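Local coordinates for protein aminotransferase class I and II (Streptococcus suis 89/1591, PDB 3OP7) that probably catalyses pyridoxal-phosphate-dependent transfer of amino groups, as a homodimeric member of the class I and II aminotransferase family, at residues Leu32-Leu37 against Glu46-Lys51; Phe38-Thr43 against Gln271-Arg276; Pro66-Ser71 against Leu261-Ala266. All coordinates share one frame; numbering follows the deposited sequence.

In the fold
Six short segments form one cluster of helices on the same side of the chain's centre, with contact centres about 12 Å (1 and 2) or 14 Å (3 and either other) apart. Contacts 1 and 2 share helix 34-41, and their segments alternate along the sequence. Both segments of contact 3 fall between those of contact 2: helix 66-73 comes early, and helix 257-268 directly precedes helix 270-294. Leu265 packs against Phe38, and Leu261 and Val262 against Phe48, so helix 257-268 ties the three together. The N-terminal helices are thereby packed onto much later helices of this fold type I aminotransferase, and contact 1 also meets the second subunit.

Contact 1. Residues Leu32-Leu37 against Glu46-Lys51; sequences LTLEEL and EDFYKK
The phenol oxygen of Tyr49 lies against Leu34 and hydrogen-bonds to Gln53 OE1 of the second subunit. Tyr49 OH sits 3.8 Å from Leu34 CD2, and the neighbouring ring carbon Tyr49 CE1 is 4.0 Å from that same methyl. The two side chains approach head-on from their separate helices, so that only their outer ends meet. Tyr49 suits this place because its ring offers apolar carbon to the leucine while its hydroxyl satisfies a polar partner across the subunit boundary. Leu34 CG stands anti to the backbone N (chi1 -151°), which carries the CD2 branch towards the other helix; the nearest CA atoms, those of Leu34 and Phe48, are 10.4 Å apart, so long side chains have to span the distance. Phe48 comes to the same methyl more loosely, with its CE1 4.4 Å from Leu34 CD2, and Tyr49 CD1 lies in plane at the edge of the Phe48 ring. This helix pair belongs to the dimer interface of a fold type I aminotransferase: the Tyr49 ring stacks on Tyr49 of the second subunit, whose Leu52 also packs on Leu34. Helix 34-41 begins with Thr33 as its N-cap. Thr33 OG1 accepts from Glu36 N at 3.0 Å with an N-H...O angle of 163°, a nearly straight bond that satisfies an amide left without a carbonyl partner in the first turn. Just before it, the backbone of Leu32 bonds to that of Ser225, three residues beyond Lys222, the lysine that carries the pyridoxal phosphate as a Schiff base.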
ATOM      1  N   LEU A  32     -13.167  14.403  -8.374  1.00 26.52           N
ATOM      2  CA  LEU A  32     -13.142  15.784  -7.885  1.00 27.12           C
ATOM      3  C   LEU A  32     -11.765  16.364  -8.020  1.00 27.11           C
ATOM      4  O   LEU A  32     -10.754  15.655  -7.846  1.00 26.54           O
ATOM      5  CB  LEU A  32     -13.558  15.808  -6.408  1.00 25.64           C
ATOM      6  CG  LEU A  32     -15.070  15.649  -6.132  1.00 27.08           C
ATOM      7  CD1 LEU A  32     -15.282  15.269  -4.614  1.00 30.61           C
ATOM      8  CD2 LEU A  32     -15.782  16.907  -6.512  1.00 30.43           C
ATOM      9  N   THR A  33     -11.715  17.657  -8.260  1.00 28.33           N
ATOM     10  CA  THR A  33     -10.508  18.428  -7.963  1.00 27.54           C
ATOM     11  C   THR A  33     -10.610  19.022  -6.547  1.00 27.68           C
ATOM     12  O   THR A  33     -11.692  19.129  -5.980  1.00 26.90           O
ATOM     13  CB  THR A  33     -10.313  19.585  -8.909  1.00 29.38           C
ATOM     14  OG1 THR A  33     -11.417  20.511  -8.742  1.00 29.88           O
ATOM     15  CG2 THR A  33     -10.211  19.122 -10.401  1.00 31.45           C
ATOM     16  N   LEU A  34      -9.484  19.449  -5.984  1.00 28.15           N
ATOM     17  CA  LEU A  34      -9.505  20.120  -4.687  1.00 29.57           C
ATOM     18  C   LEU A  34     -10.389  21.357  -4.762  1.00 31.59           C
ATOM     19  O   LEU A  34     -11.184  21.610  -3.869  1.00 32.31           O
ATOM     20  CB  LEU A  34      -8.061  20.472  -4.258  1.00 31.27           C
ATOM     21  CG  LEU A  34      -7.784  20.527  -2.772  1.00 33.62           C
ATOM     22  CD1 LEU A  34      -8.350  19.298  -2.052  1.00 29.59           C
ATOM     23  CD2 LEU A  34      -6.259  20.699  -2.566  1.00 27.44           C
ATOM     24  N   GLU A  35     -10.266  22.111  -5.852  1.00 32.01           N
ATOM     25  CA  GLU A  35     -11.102  23.294  -6.093  1.00 34.50           C
ATOM     26  C   GLU A  35     -12.596  22.972  -5.952  1.00 33.97           C
ATOM     27  O   GLU A  35     -13.318  23.684  -5.273  1.00 33.00           O
ATOM     28  CB  GLU A  35     -10.850  23.821  -7.513  1.00 36.48           C
ATOM     29  CG  GLU A  35     -11.853  24.868  -8.021  1.00 43.70           C
ATOM     30  CD  GLU A  35     -11.332  26.273  -8.012  1.00 48.44           C
ATOM     31  OE1 GLU A  35     -10.103  26.480  -8.194  1.00 49.28           O
ATOM     32  OE2 GLU A  35     -12.186  27.184  -7.857  1.00 55.22           O
ATOM     33  N   GLU A  36     -13.036  21.911  -6.611  1.00 32.06           N
ATOM     34  CA  GLU A  36     -14.436  21.499  -6.550  0.50 32.22           C
ATOM     35  C   GLU A  36     -14.801  21.027  -5.144  1.00 31.28           C
ATOM     36  O   GLU A  36     -15.909  21.286  -4.665  1.00 32.17           O
ATOM     37  CB  GLU A  36     -14.782  20.409  -7.599  0.50 32.01           C
ATOM     38  CG  GLU A  36     -16.303  20.265  -7.822  0.50 34.94           C
ATOM     39  CD  GLU A  36     -16.771  19.168  -8.780  0.50 36.72           C
ATOM     40  OE1 GLU A  36     -15.948  18.539  -9.483  0.50 36.27           O
ATOM     41  OE2 GLU A  36     -18.011  18.947  -8.814  0.50 35.62           O
ATOM     42  N   LEU A  37     -13.889  20.309  -4.482  1.00 29.29           N
ATOM     43  CA  LEU A  37     -14.156  19.893  -3.103  1.00 29.28           C
ATOM     44  C   LEU A  37     -14.284  21.077  -2.143  1.00 30.17           C
ATOM     45  O   LEU A  37     -15.199  21.102  -1.307  1.00 32.00           O
ATOM     46  CB  LEU A  37     -13.090  18.952  -2.577  1.00 26.25           C
ATOM     47  CG  LEU A  37     -13.253  18.414  -1.157  1.00 26.61           C
ATOM     48  CD1 LEU A  37     -14.598  17.656  -0.951  1.00 26.82           C
ATOM     49  CD2 LEU A  37     -12.018  17.536  -0.752  1.00 26.34           C
ATOM     50  N   GLU A  46      -7.497  29.032   1.372  1.00 43.12           N
ATOM     51  CA  GLU A  46      -6.344  29.604   2.070  1.00 44.60           C
ATOM     52  C   GLU A  46      -6.160  29.026   3.476  1.00 43.52           C
ATOM     53  O   GLU A  46      -5.023  28.810   3.910  1.00 43.19           O
ATOM     54  CB  GLU A  46      -6.468  31.126   2.133  1.00 46.64           C
ATOM     55  CG  GLU A  46      -5.167  31.871   2.327  1.00 52.48           C
ATOM     56  CD  GLU A  46      -5.383  33.383   2.500  1.00 58.98           C
ATOM     57  OE1 GLU A  46      -6.318  33.948   1.877  1.00 62.93           O
ATOM     58  OE2 GLU A  46      -4.620  34.006   3.269  1.00 63.76           O
ATOM     59  N   ASP A  47      -7.257  28.809   4.200  1.00 43.06           N
ATOM     60  CA  ASP A  47      -7.162  28.212   5.540  1.00 42.12           C
ATOM     61  C   ASP A  47      -6.646  26.776   5.431  1.00 39.10           C
ATOM     62  O   ASP A  47      -5.849  26.324   6.271  1.00 38.65           O
ATOM     63  CB  ASP A  47      -8.521  28.146   6.256  1.00 43.43           C
ATOM     64  CG  ASP A  47      -9.119  29.525   6.601  1.00 46.60           C
ATOM     65  OD1 ASP A  47      -8.408  30.542   6.726  1.00 46.92           O
ATOM     66  OD2 ASP A  47     -10.362  29.554   6.744  1.00 50.21           O
ATOM     67  N   PHE A  48      -7.126  26.047   4.423  1.00 35.95           N
ATOM     68  CA  PHE A  48      -6.715  24.672   4.242  1.00 33.38           C
ATOM     69  C   PHE A  48      -5.221  24.642   3.947  1.00 31.97           C
ATOM     70  O   PHE A  48      -4.500  23.858   4.538  1.00 30.42           O
ATOM     71  CB  PHE A  48      -7.506  23.971   3.137  1.00 32.92           C
ATOM     72  CG  PHE A  48      -7.093  22.557   2.898  1.00 31.00           C
ATOM     73  CD1 PHE A  48      -6.040  22.261   2.037  1.00 28.76           C
ATOM     74  CD2 PHE A  48      -7.799  21.507   3.459  1.00 32.27           C
ATOM     75  CE1 PHE A  48      -5.674  20.950   1.786  1.00 30.27           C
ATOM     76  CE2 PHE A  48      -7.444  20.204   3.218  1.00 32.61           C
ATOM     77  CZ  PHE A  48      -6.358  19.915   2.377  1.00 30.36           C
ATOM     78  N   TYR A  49      -4.759  25.504   3.061  1.00 31.92           N
ATOM     79  CA  TYR A  49      -3.340  25.509   2.684  1.00 32.47           C
ATOM     80  C   TYR A  49      -2.439  25.963   3.825  1.00 33.57           C
ATOM     81  O   TYR A  49      -1.323  25.478   3.950  1.00 32.98           O
ATOM     82  CB  TYR A  49      -3.090  26.359   1.463  1.00 33.11           C
ATOM     83  CG  TYR A  49      -3.751  25.793   0.207  1.00 34.44           C
ATOM     84  CD1 TYR A  49      -3.587  24.471  -0.153  1.00 32.13           C
ATOM     85  CD2 TYR A  49      -4.524  26.607  -0.620  1.00 35.62           C
ATOM     86  CE1 TYR A  49      -4.225  23.941  -1.302  1.00 32.16           C
ATOM     87  CE2 TYR A  49      -5.120  26.110  -1.747  1.00 35.91           C
ATOM     88  CZ  TYR A  49      -4.989  24.808  -2.087  1.00 33.90           C
ATOM     89  OH  TYR A  49      -5.590  24.362  -3.222  1.00 32.90           O
ATOM     90  N   LYS A  50      -2.928  26.901   4.624  1.00 34.57           N
ATOM     91  CA  LYS A  50      -2.178  27.360   5.782  1.00 36.00           C
ATOM     92  C   LYS A  50      -1.951  26.200   6.745  1.00 33.75           C
ATOM     93  O   LYS A  50      -0.843  26.022   7.226  1.00 33.45           O
ATOM     94  CB  LYS A  50      -2.888  28.523   6.495  1.00 37.92           C
ATOM     95  CG  LYS A  50      -1.991  29.224   7.524  1.00 44.11           C
ATOM     96  CD  LYS A  50      -2.486  30.665   7.837  1.00 50.43           C
ATOM     97  CE  LYS A  50      -1.517  31.475   8.718  1.00 54.65           C
ATOM     98  NZ  LYS A  50      -1.859  32.953   8.725  1.00 56.94           N
ATOM     99  N   LYS A  51      -2.986  25.425   7.020  1.00 33.55           N
ATOM    100  CA  LYS A  51      -2.869  24.293   7.918  1.00 33.20           C
ATOM    101  C   LYS A  51      -1.903  23.261   7.308  1.00 31.42           C
ATOM    102  O   LYS A  51      -0.963  22.813   7.949  1.00 30.68           O
ATOM    103  CB  LYS A  51      -4.223  23.660   8.160  1.00 35.35           C
ATOM    104  CG  LYS A  51      -4.196  22.410   9.078  1.00 37.51           C
ATOM    105  CD  LYS A  51      -5.608  22.155   9.504  1.00 44.09           C
ATOM    106  CE  LYS A  51      -5.808  20.826  10.185  1.00 45.49           C
ATOM    107  NZ  LYS A  51      -7.308  20.687  10.339  1.00 45.37           N
TER

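Contact 2. Residues Phe38-Thr43 against Gln271-Arg276; sequences FALSGT and QEILER. With EDO (1,2-ethanediol), chain I.
The flat ends of Arg276 and Glu272, a guanidinium and a carboxylate, lie beyond the methylene carbons with which these side chains meet Leu40. Leu40 CD2 touches Arg276 CD at 4.3 Å, while the guanidinium is engaged farther on: Arg276 NE forms a salt bridge with Glu36 and NH1 donates to the carbonyl of Ser30. The extended arginine chain, with chi1 at 176°, spans the distance to these partners. On Glu272 it is CB that touches Leu40 CD1, at 3.8 Å; the chain then bends at chi2 (102°), which leaves Glu272 OE2 3.8 Å from Leu40 O, without a hydrogen bond. Leu40 CD1 also packs on Ile273 CG1, 4.0 Å away, the two side chains crossing at a slant. A branched leucine is apt here, since its two methyls reach three residues spread over more than one turn of the opposing helix. The C-terminal end of helix 34-41 is a Schellman motif, in which Gly42 readily takes positive phi (67°) and Thr43 N donates back to Phe38 O at 3.0 Å. Thr43 OG1 donates to Ser41 OG at 2.6 Å. A 1,2-ethanediol, probably picked up from the crystallisation solution, hydrogen-bonds through O2 to Glu275 OE2. Helix 257-268 closes the arrangement: its Leu265 packs against Phe38, Ser41 and Thr43, and its Ala266 against Ile273, so helix 34-41 rests on two consecutive helices.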
ATOM      1  N   PHE A  38     -13.432  22.087  -2.300  1.00 30.08           N
ATOM      2  CA  PHE A  38     -13.565  23.286  -1.490  1.00 32.23           C
ATOM      3  C   PHE A  38     -14.921  23.941  -1.739  1.00 34.30           C
ATOM      4  O   PHE A  38     -15.594  24.365  -0.798  1.00 35.51           O
ATOM      5  CB  PHE A  38     -12.461  24.284  -1.812  1.00 32.52           C
ATOM      6  CG  PHE A  38     -11.069  23.862  -1.369  1.00 31.29           C
ATOM      7  CD1 PHE A  38     -10.872  23.159  -0.202  1.00 34.22           C
ATOM      8  CD2 PHE A  38      -9.959  24.268  -2.088  1.00 32.91           C
ATOM      9  CE1 PHE A  38      -9.596  22.836   0.214  1.00 32.78           C
ATOM     10  CE2 PHE A  38      -8.681  23.938  -1.673  1.00 34.53           C
ATOM     11  CZ  PHE A  38      -8.501  23.228  -0.518  1.00 33.90           C
ATOM     12  N   ALA A  39     -15.317  24.019  -3.010  1.00 36.14           N
ATOM     13  CA  ALA A  39     -16.573  24.673  -3.377  1.00 38.79           C
ATOM     14  C   ALA A  39     -17.792  23.968  -2.799  1.00 40.13           C
ATOM     15  O   ALA A  39     -18.665  24.610  -2.221  1.00 39.85           O
ATOM     16  CB  ALA A  39     -16.709  24.813  -4.915  1.00 39.70           C
ATOM     17  N   LEU A  40     -17.873  22.650  -2.945  1.00 39.71           N
ATOM     18  CA  LEU A  40     -19.047  21.958  -2.447  1.00 41.64           C
ATOM     19  C   LEU A  40     -19.073  21.901  -0.902  1.00 41.72           C
ATOM     20  O   LEU A  40     -20.144  21.813  -0.298  1.00 42.56           O
ATOM     21  CB  LEU A  40     -19.227  20.592  -3.125  1.00 41.93           C
ATOM     22  CG  LEU A  40     -18.202  19.525  -2.869  1.00 40.84           C
ATOM     23  CD1 LEU A  40     -18.460  18.979  -1.459  1.00 44.09           C
ATOM     24  CD2 LEU A  40     -18.258  18.387  -3.933  1.00 41.78           C
ATOM     25  N   SER A  41     -17.915  22.018  -0.271  1.00 41.35           N
ATOM     26  CA  SER A  41     -17.827  21.962   1.177  1.00 41.79           C
ATOM     27  C   SER A  41     -17.921  23.359   1.835  1.00 44.17           C
ATOM     28  O   SER A  41     -18.028  23.457   3.037  1.00 44.94           O
ATOM     29  CB  SER A  41     -16.527  21.275   1.583  1.00 40.44           C
ATOM     30  OG  SER A  41     -15.394  22.095   1.328  1.00 40.03           O
ATOM     31  N   GLY A  42     -17.885  24.428   1.052  1.00 45.18           N
ATOM     32  CA  GLY A  42     -17.842  25.770   1.621  1.00 47.32           C
ATOM     33  C   GLY A  42     -16.567  26.127   2.375  1.00 46.59           C
ATOM     34  O   GLY A  42     -16.587  27.007   3.229  1.00 49.22           O
ATOM     35  N   THR A  43     -15.458  25.502   2.017  1.00 44.48           N
ATOM     36  CA  THR A  43     -14.151  25.727   2.642  1.00 43.79           C
ATOM     37  C   THR A  43     -13.388  26.828   2.008  1.00 43.97           C
ATOM     38  O   THR A  43     -13.379  26.961   0.784  1.00 43.91           O
ATOM     39  CB  THR A  43     -13.237  24.470   2.439  1.00 41.11           C
ATOM     40  OG1 THR A  43     -13.865  23.381   3.045  1.00 41.50           O
ATOM     41  CG2 THR A  43     -11.782  24.629   3.037  1.00 42.62           C
ATOM     42  N   GLN A 271     -22.303  14.107   2.635  1.00 33.33           N
ATOM     43  CA  GLN A 271     -23.633  14.216   2.067  0.50 34.32           C
ATOM     44  C   GLN A 271     -23.666  15.108   0.821  1.00 34.33           C
ATOM     45  O   GLN A 271     -24.435  14.856  -0.126  1.00 33.44           O
ATOM     46  CB  GLN A 271     -24.616  14.659   3.164  0.50 35.87           C
ATOM     47  CG  GLN A 271     -24.831  13.515   4.180  0.50 37.11           C
ATOM     48  CD  GLN A 271     -25.389  13.943   5.532  0.50 40.42           C
ATOM     49  OE1 GLN A 271     -24.822  14.790   6.212  0.50 42.97           O
ATOM     50  NE2 GLN A 271     -26.474  13.317   5.938  0.50 41.29           N
ATOM     51  N   GLU A 272     -22.838  16.149   0.809  1.00 32.85           N
ATOM     52  CA  GLU A 272     -22.723  16.989  -0.378  1.00 34.19           C
ATOM     53  C   GLU A 272     -22.095  16.256  -1.572  1.00 32.58           C
ATOM     54  O   GLU A 272     -22.515  16.456  -2.735  1.00 32.86           O
ATOM     55  CB  GLU A 272     -21.979  18.290  -0.081  1.00 35.33           C
ATOM     56  CG  GLU A 272     -22.754  19.174   0.912  1.00 41.95           C
ATOM     57  CD  GLU A 272     -22.167  19.079   2.312  1.00 47.45           C
ATOM     58  OE1 GLU A 272     -22.148  17.974   2.925  1.00 48.04           O
ATOM     59  OE2 GLU A 272     -21.699  20.136   2.787  1.00 54.04           O
ATOM     60  N   ILE A 273     -21.116  15.404  -1.297  1.00 31.06           N
ATOM     61  CA  ILE A 273     -20.522  14.586  -2.339  1.00 29.60           C
ATOM     62  C   ILE A 273     -21.562  13.583  -2.859  1.00 30.68           C
ATOM     63  O   ILE A 273     -21.713  13.387  -4.081  1.00 29.64           O
ATOM     64  CB  ILE A 273     -19.200  13.937  -1.863  1.00 27.78           C
ATOM     65  CG1 ILE A 273     -18.178  15.024  -1.525  1.00 28.57           C
ATOM     66  CG2 ILE A 273     -18.650  12.980  -2.933  1.00 27.90           C
ATOM     67  CD1 ILE A 273     -16.991  14.433  -0.823  1.00 26.76           C
ATOM     68  N   LEU A 274     -22.319  12.969  -1.955  1.00 31.01           N
ATOM     69  CA  LEU A 274     -23.338  12.018  -2.364  1.00 32.67           C
ATOM     70  C   LEU A 274     -24.362  12.673  -3.275  1.00 33.83           C
ATOM     71  O   LEU A 274     -24.829  12.076  -4.252  1.00 35.12           O
ATOM     72  CB  LEU A 274     -24.036  11.399  -1.154  1.00 32.22           C
ATOM     73  CG  LEU A 274     -23.167  10.437  -0.323  1.00 31.28           C
ATOM     74  CD1 LEU A 274     -23.950   9.916   0.880  1.00 31.66           C
ATOM     75  CD2 LEU A 274     -22.596   9.261  -1.112  1.00 32.60           C
ATOM     76  N   GLU A 275     -24.722  13.907  -2.959  1.00 34.82           N
ATOM     77  CA  GLU A 275     -25.734  14.606  -3.747  1.00 36.10           C
ATOM     78  C   GLU A 275     -25.230  14.904  -5.157  1.00 35.40           C
ATOM     79  O   GLU A 275     -25.957  14.691  -6.132  1.00 36.30           O
ATOM     80  CB  GLU A 275     -26.203  15.831  -2.982  1.00 38.49           C
ATOM     81  CG  GLU A 275     -27.409  15.507  -2.081  1.00 46.29           C
ATOM     82  CD  GLU A 275     -28.670  15.176  -2.900  1.00 54.57           C
ATOM     83  OE1 GLU A 275     -29.096  16.019  -3.722  1.00 62.98           O
ATOM     84  OE2 GLU A 275     -29.224  14.061  -2.744  1.00 60.15           O
ATOM     85  N   ARG A 276     -23.970  15.349  -5.260  1.00 34.83           N
ATOM     86  CA  ARG A 276     -23.292  15.535  -6.541  1.00 34.39           C
ATOM     87  C   ARG A 276     -23.315  14.230  -7.335  1.00 33.78           C
ATOM     88  O   ARG A 276     -23.669  14.226  -8.501  1.00 34.66           O
ATOM     89  CB  ARG A 276     -21.845  15.960  -6.340  1.00 33.47           C
ATOM     90  CG  ARG A 276     -21.001  16.089  -7.621  1.00 33.98           C
ATOM     91  CD  ARG A 276     -19.550  16.021  -7.275  1.00 35.00           C
ATOM     92  NE  ARG A 276     -18.629  16.176  -8.413  1.00 34.97           N
ATOM     93  CZ  ARG A 276     -17.919  15.192  -8.960  1.00 33.76           C
ATOM     94  NH1 ARG A 276     -18.042  13.941  -8.540  1.00 30.95           N
ATOM     95  NH2 ARG A 276     -17.066  15.474  -9.940  1.00 33.97           N
TER
HETATM   96  C1  EDO I 406     -27.699   9.561  -1.033  1.00 59.02           C
HETATM   97  O1  EDO I 406     -28.309   8.740  -0.041  1.00 60.24           O
HETATM   98  C2  EDO I 406     -28.431  10.897  -1.090  1.00 59.83           C
HETATM   99  O2  EDO I 406     -27.935  11.689  -2.177  1.00 59.18           O

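Contact 3. Residues Pro66-Ser71 against Leu261-Ala266; sequences PAFKKS and LVAQLA
Gln264 leans on Ala67 along most of its length. From CB, its CG swings anti to the carbonyl carbon (chi1 -72°), where it lies 3.9 Å from Ala67 CB and also near the amide of Phe68. The chain continues extended, and CD lies 3.9 Å from the same methyl. At the tip, Gln264 OE1 comes to 3.4 Å from Ala67 CB, whereas NE2 donates to Asp260 one turn back on its own helix, which helps fix the amide's rotation. Beside this pair, Phe68 CD1 packs on Ala263 CB at 3.9 Å. The axes of segments 66-71 and 261-266 run 38° apart and approach to 8.8 Å. Alanines at 67 and 263 suit such close packing, since each presents just one methyl to its bulkier partner. Val262 and Leu265 pack on helix 34-41, so helix 257-268 lies between that helix and helix 66-73. A water donates to Gln264 O at 2.8 Å and is hydrogen-bonded to Ser71 OG at 2.7 Å. Methyl thus meets amide and ring with no direct hydrogen bond across the contact: Asp260 holds the amide nitrogen, and the polar link between the segments runs through water.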
ATOM      1  N   PRO A  66      -8.097  11.478  14.271  1.00 24.99           N
ATOM      2  CA  PRO A  66      -9.300  11.282  15.087  1.00 25.64           C
ATOM      3  C   PRO A  66     -10.564  11.710  14.350  1.00 24.99           C
ATOM      4  O   PRO A  66     -11.639  11.084  14.499  1.00 26.03           O
ATOM      5  CB  PRO A  66      -9.006  12.156  16.312  1.00 27.08           C
ATOM      6  CG  PRO A  66      -7.511  12.145  16.411  1.00 27.90           C
ATOM      7  CD  PRO A  66      -7.046  12.203  15.008  1.00 26.18           C
ATOM      8  N   ALA A  67     -10.457  12.756  13.539  1.00 25.73           N
ATOM      9  CA  ALA A  67     -11.623  13.229  12.760  1.00 26.34           C
ATOM     10  C   ALA A  67     -12.007  12.194  11.693  1.00 25.08           C
ATOM     11  O   ALA A  67     -13.172  11.919  11.483  1.00 25.19           O
ATOM     12  CB  ALA A  67     -11.328  14.593  12.101  1.00 28.05           C
ATOM     13  N   PHE A  68     -10.999  11.629  11.030  1.00 23.31           N
ATOM     14  CA  PHE A  68     -11.224  10.530  10.071  1.00 23.26           C
ATOM     15  C   PHE A  68     -11.945   9.351  10.735  1.00 23.02           C
ATOM     16  O   PHE A  68     -12.983   8.884  10.274  1.00 23.34           O
ATOM     17  CB  PHE A  68      -9.896  10.074   9.466  1.00 22.75           C
ATOM     18  CG  PHE A  68     -10.025   8.895   8.581  1.00 20.59           C
ATOM     19  CD1 PHE A  68     -10.392   9.058   7.259  1.00 20.63           C
ATOM     20  CD2 PHE A  68      -9.753   7.619   9.059  1.00 20.08           C
ATOM     21  CE1 PHE A  68     -10.499   7.944   6.414  1.00 19.64           C
ATOM     22  CE2 PHE A  68      -9.890   6.459   8.208  1.00 22.22           C
ATOM     23  CZ  PHE A  68     -10.261   6.638   6.888  1.00 19.66           C
ATOM     24  N   LYS A  69     -11.403   8.886  11.864  1.00 23.35           N
ATOM     25  CA  LYS A  69     -12.007   7.742  12.538  1.00 24.19           C
ATOM     26  C   LYS A  69     -13.407   8.026  12.992  1.00 25.01           C
ATOM     27  O   LYS A  69     -14.284   7.181  12.815  1.00 25.39           O
ATOM     28  CB  LYS A  69     -11.153   7.243  13.725  1.00 24.33           C
ATOM     29  CG  LYS A  69      -9.850   6.641  13.333  1.00 24.74           C
ATOM     30  CD  LYS A  69      -9.188   6.132  14.637  1.00 29.14           C
ATOM     31  CE  LYS A  69      -7.918   5.427  14.362  1.00 31.01           C
ATOM     32  NZ  LYS A  69      -7.354   4.772  15.632  1.00 32.49           N
ATOM     33  N   LYS A  70     -13.640   9.189  13.577  1.00 25.86           N
ATOM     34  CA  LYS A  70     -15.003   9.543  14.024  1.00 26.59           C
ATOM     35  C   LYS A  70     -15.980   9.656  12.849  1.00 27.31           C
ATOM     36  O   LYS A  70     -17.061   9.073  12.907  1.00 27.55           O
ATOM     37  CB  LYS A  70     -15.012  10.861  14.779  1.00 27.36           C
ATOM     38  CG  LYS A  70     -16.366  11.275  15.371  1.00 29.21           C
ATOM     39  CD  LYS A  70     -16.831  10.286  16.421  1.00 31.35           C
ATOM     40  CE  LYS A  70     -18.065  10.761  17.144  1.00 35.66           C
ATOM     41  NZ  LYS A  70     -18.549   9.776  18.174  1.00 36.54           N
ATOM     42  N   SER A  71     -15.602  10.392  11.809  1.00 27.17           N
ATOM     43  CA  SER A  71     -16.508  10.625  10.671  1.00 28.88           C
ATOM     44  C   SER A  71     -16.848   9.299   9.982  1.00 27.13           C
ATOM     45  O   SER A  71     -17.996   9.076   9.658  1.00 30.18           O
ATOM     46  CB  SER A  71     -15.905  11.580   9.652  1.00 28.35           C
ATOM     47  OG  SER A  71     -15.766  12.897  10.188  1.00 30.55           O
ATOM     48  N   LEU A 261      -5.801  14.515   5.470  1.00 21.36           N
ATOM     49  CA  LEU A 261      -6.378  15.870   5.611  0.50 23.39           C
ATOM     50  C   LEU A 261      -7.545  16.057   4.646  1.00 23.57           C
ATOM     51  O   LEU A 261      -8.618  16.552   5.038  1.00 24.00           O
ATOM     52  CB  LEU A 261      -5.318  16.927   5.331  0.50 24.49           C
ATOM     53  CG  LEU A 261      -4.907  18.016   6.312  0.50 29.44           C
ATOM     54  CD1 LEU A 261      -4.701  19.290   5.518  0.50 25.24           C
ATOM     55  CD2 LEU A 261      -5.846  18.235   7.547  0.50 22.53           C
ATOM     56  N   VAL A 262      -7.344  15.676   3.386  1.00 22.28           N
ATOM     57  CA  VAL A 262      -8.423  15.758   2.390  1.00 22.24           C
ATOM     58  C   VAL A 262      -9.547  14.816   2.785  1.00 23.12           C
ATOM     59  O   VAL A 262     -10.724  15.188   2.682  1.00 22.93           O
ATOM     60  CB  VAL A 262      -7.945  15.455   0.948  1.00 22.38           C
ATOM     61  CG1 VAL A 262      -9.124  15.437  -0.042  1.00 22.36           C
ATOM     62  CG2 VAL A 262      -6.849  16.471   0.529  1.00 21.79           C
ATOM     63  N   ALA A 263      -9.201  13.635   3.294  1.00 22.80           N
ATOM     64  CA  ALA A 263     -10.254  12.667   3.680  1.00 23.67           C
ATOM     65  C   ALA A 263     -11.125  13.260   4.800  1.00 23.24           C
ATOM     66  O   ALA A 263     -12.313  13.076   4.782  1.00 26.65           O
ATOM     67  CB  ALA A 263      -9.633  11.327   4.138  1.00 22.52           C
ATOM     68  N   GLN A 264     -10.500  13.946   5.771  1.00 25.49           N
ATOM     69  CA  GLN A 264     -11.240  14.553   6.885  1.00 25.50           C
ATOM     70  C   GLN A 264     -12.296  15.535   6.301  1.00 26.69           C
ATOM     71  O   GLN A 264     -13.453  15.563   6.705  1.00 27.94           O
ATOM     72  CB  GLN A 264     -10.307  15.338   7.800  1.00 27.78           C
ATOM     73  CG  GLN A 264      -9.366  14.506   8.677  1.00 25.19           C
ATOM     74  CD  GLN A 264      -8.483  15.369   9.555  1.00 27.32           C
ATOM     75  OE1 GLN A 264      -8.959  16.274  10.254  1.00 29.84           O
ATOM     76  NE2 GLN A 264      -7.202  15.125   9.496  1.00 26.42           N
ATOM     77  N   LEU A 265     -11.823  16.399   5.408  1.00 26.49           N
ATOM     78  CA  LEU A 265     -12.699  17.378   4.735  1.00 27.48           C
ATOM     79  C   LEU A 265     -13.827  16.711   3.937  1.00 26.90           C
ATOM     80  O   LEU A 265     -15.010  17.111   4.058  1.00 27.97           O
ATOM     81  CB  LEU A 265     -11.852  18.282   3.841  1.00 27.24           C
ATOM     82  CG  LEU A 265     -12.580  19.384   3.070  1.00 30.31           C
ATOM     83  CD1 LEU A 265     -13.349  20.334   4.017  1.00 33.84           C
ATOM     84  CD2 LEU A 265     -11.538  20.160   2.249  1.00 31.20           C
ATOM     85  N   ALA A 266     -13.506  15.715   3.113  1.00 26.30           N
ATOM     86  CA  ALA A 266     -14.510  15.010   2.323  1.00 25.39           C
ATOM     87  C   ALA A 266     -15.534  14.321   3.202  1.00 26.77           C
ATOM     88  O   ALA A 266     -16.757  14.431   2.972  1.00 27.21           O
ATOM     89  CB  ALA A 266     -13.855  13.989   1.361  1.00 24.20           C
TER
HETATM   90  O   HOH W   1     -13.874  14.670   9.287  1.00 32.36           O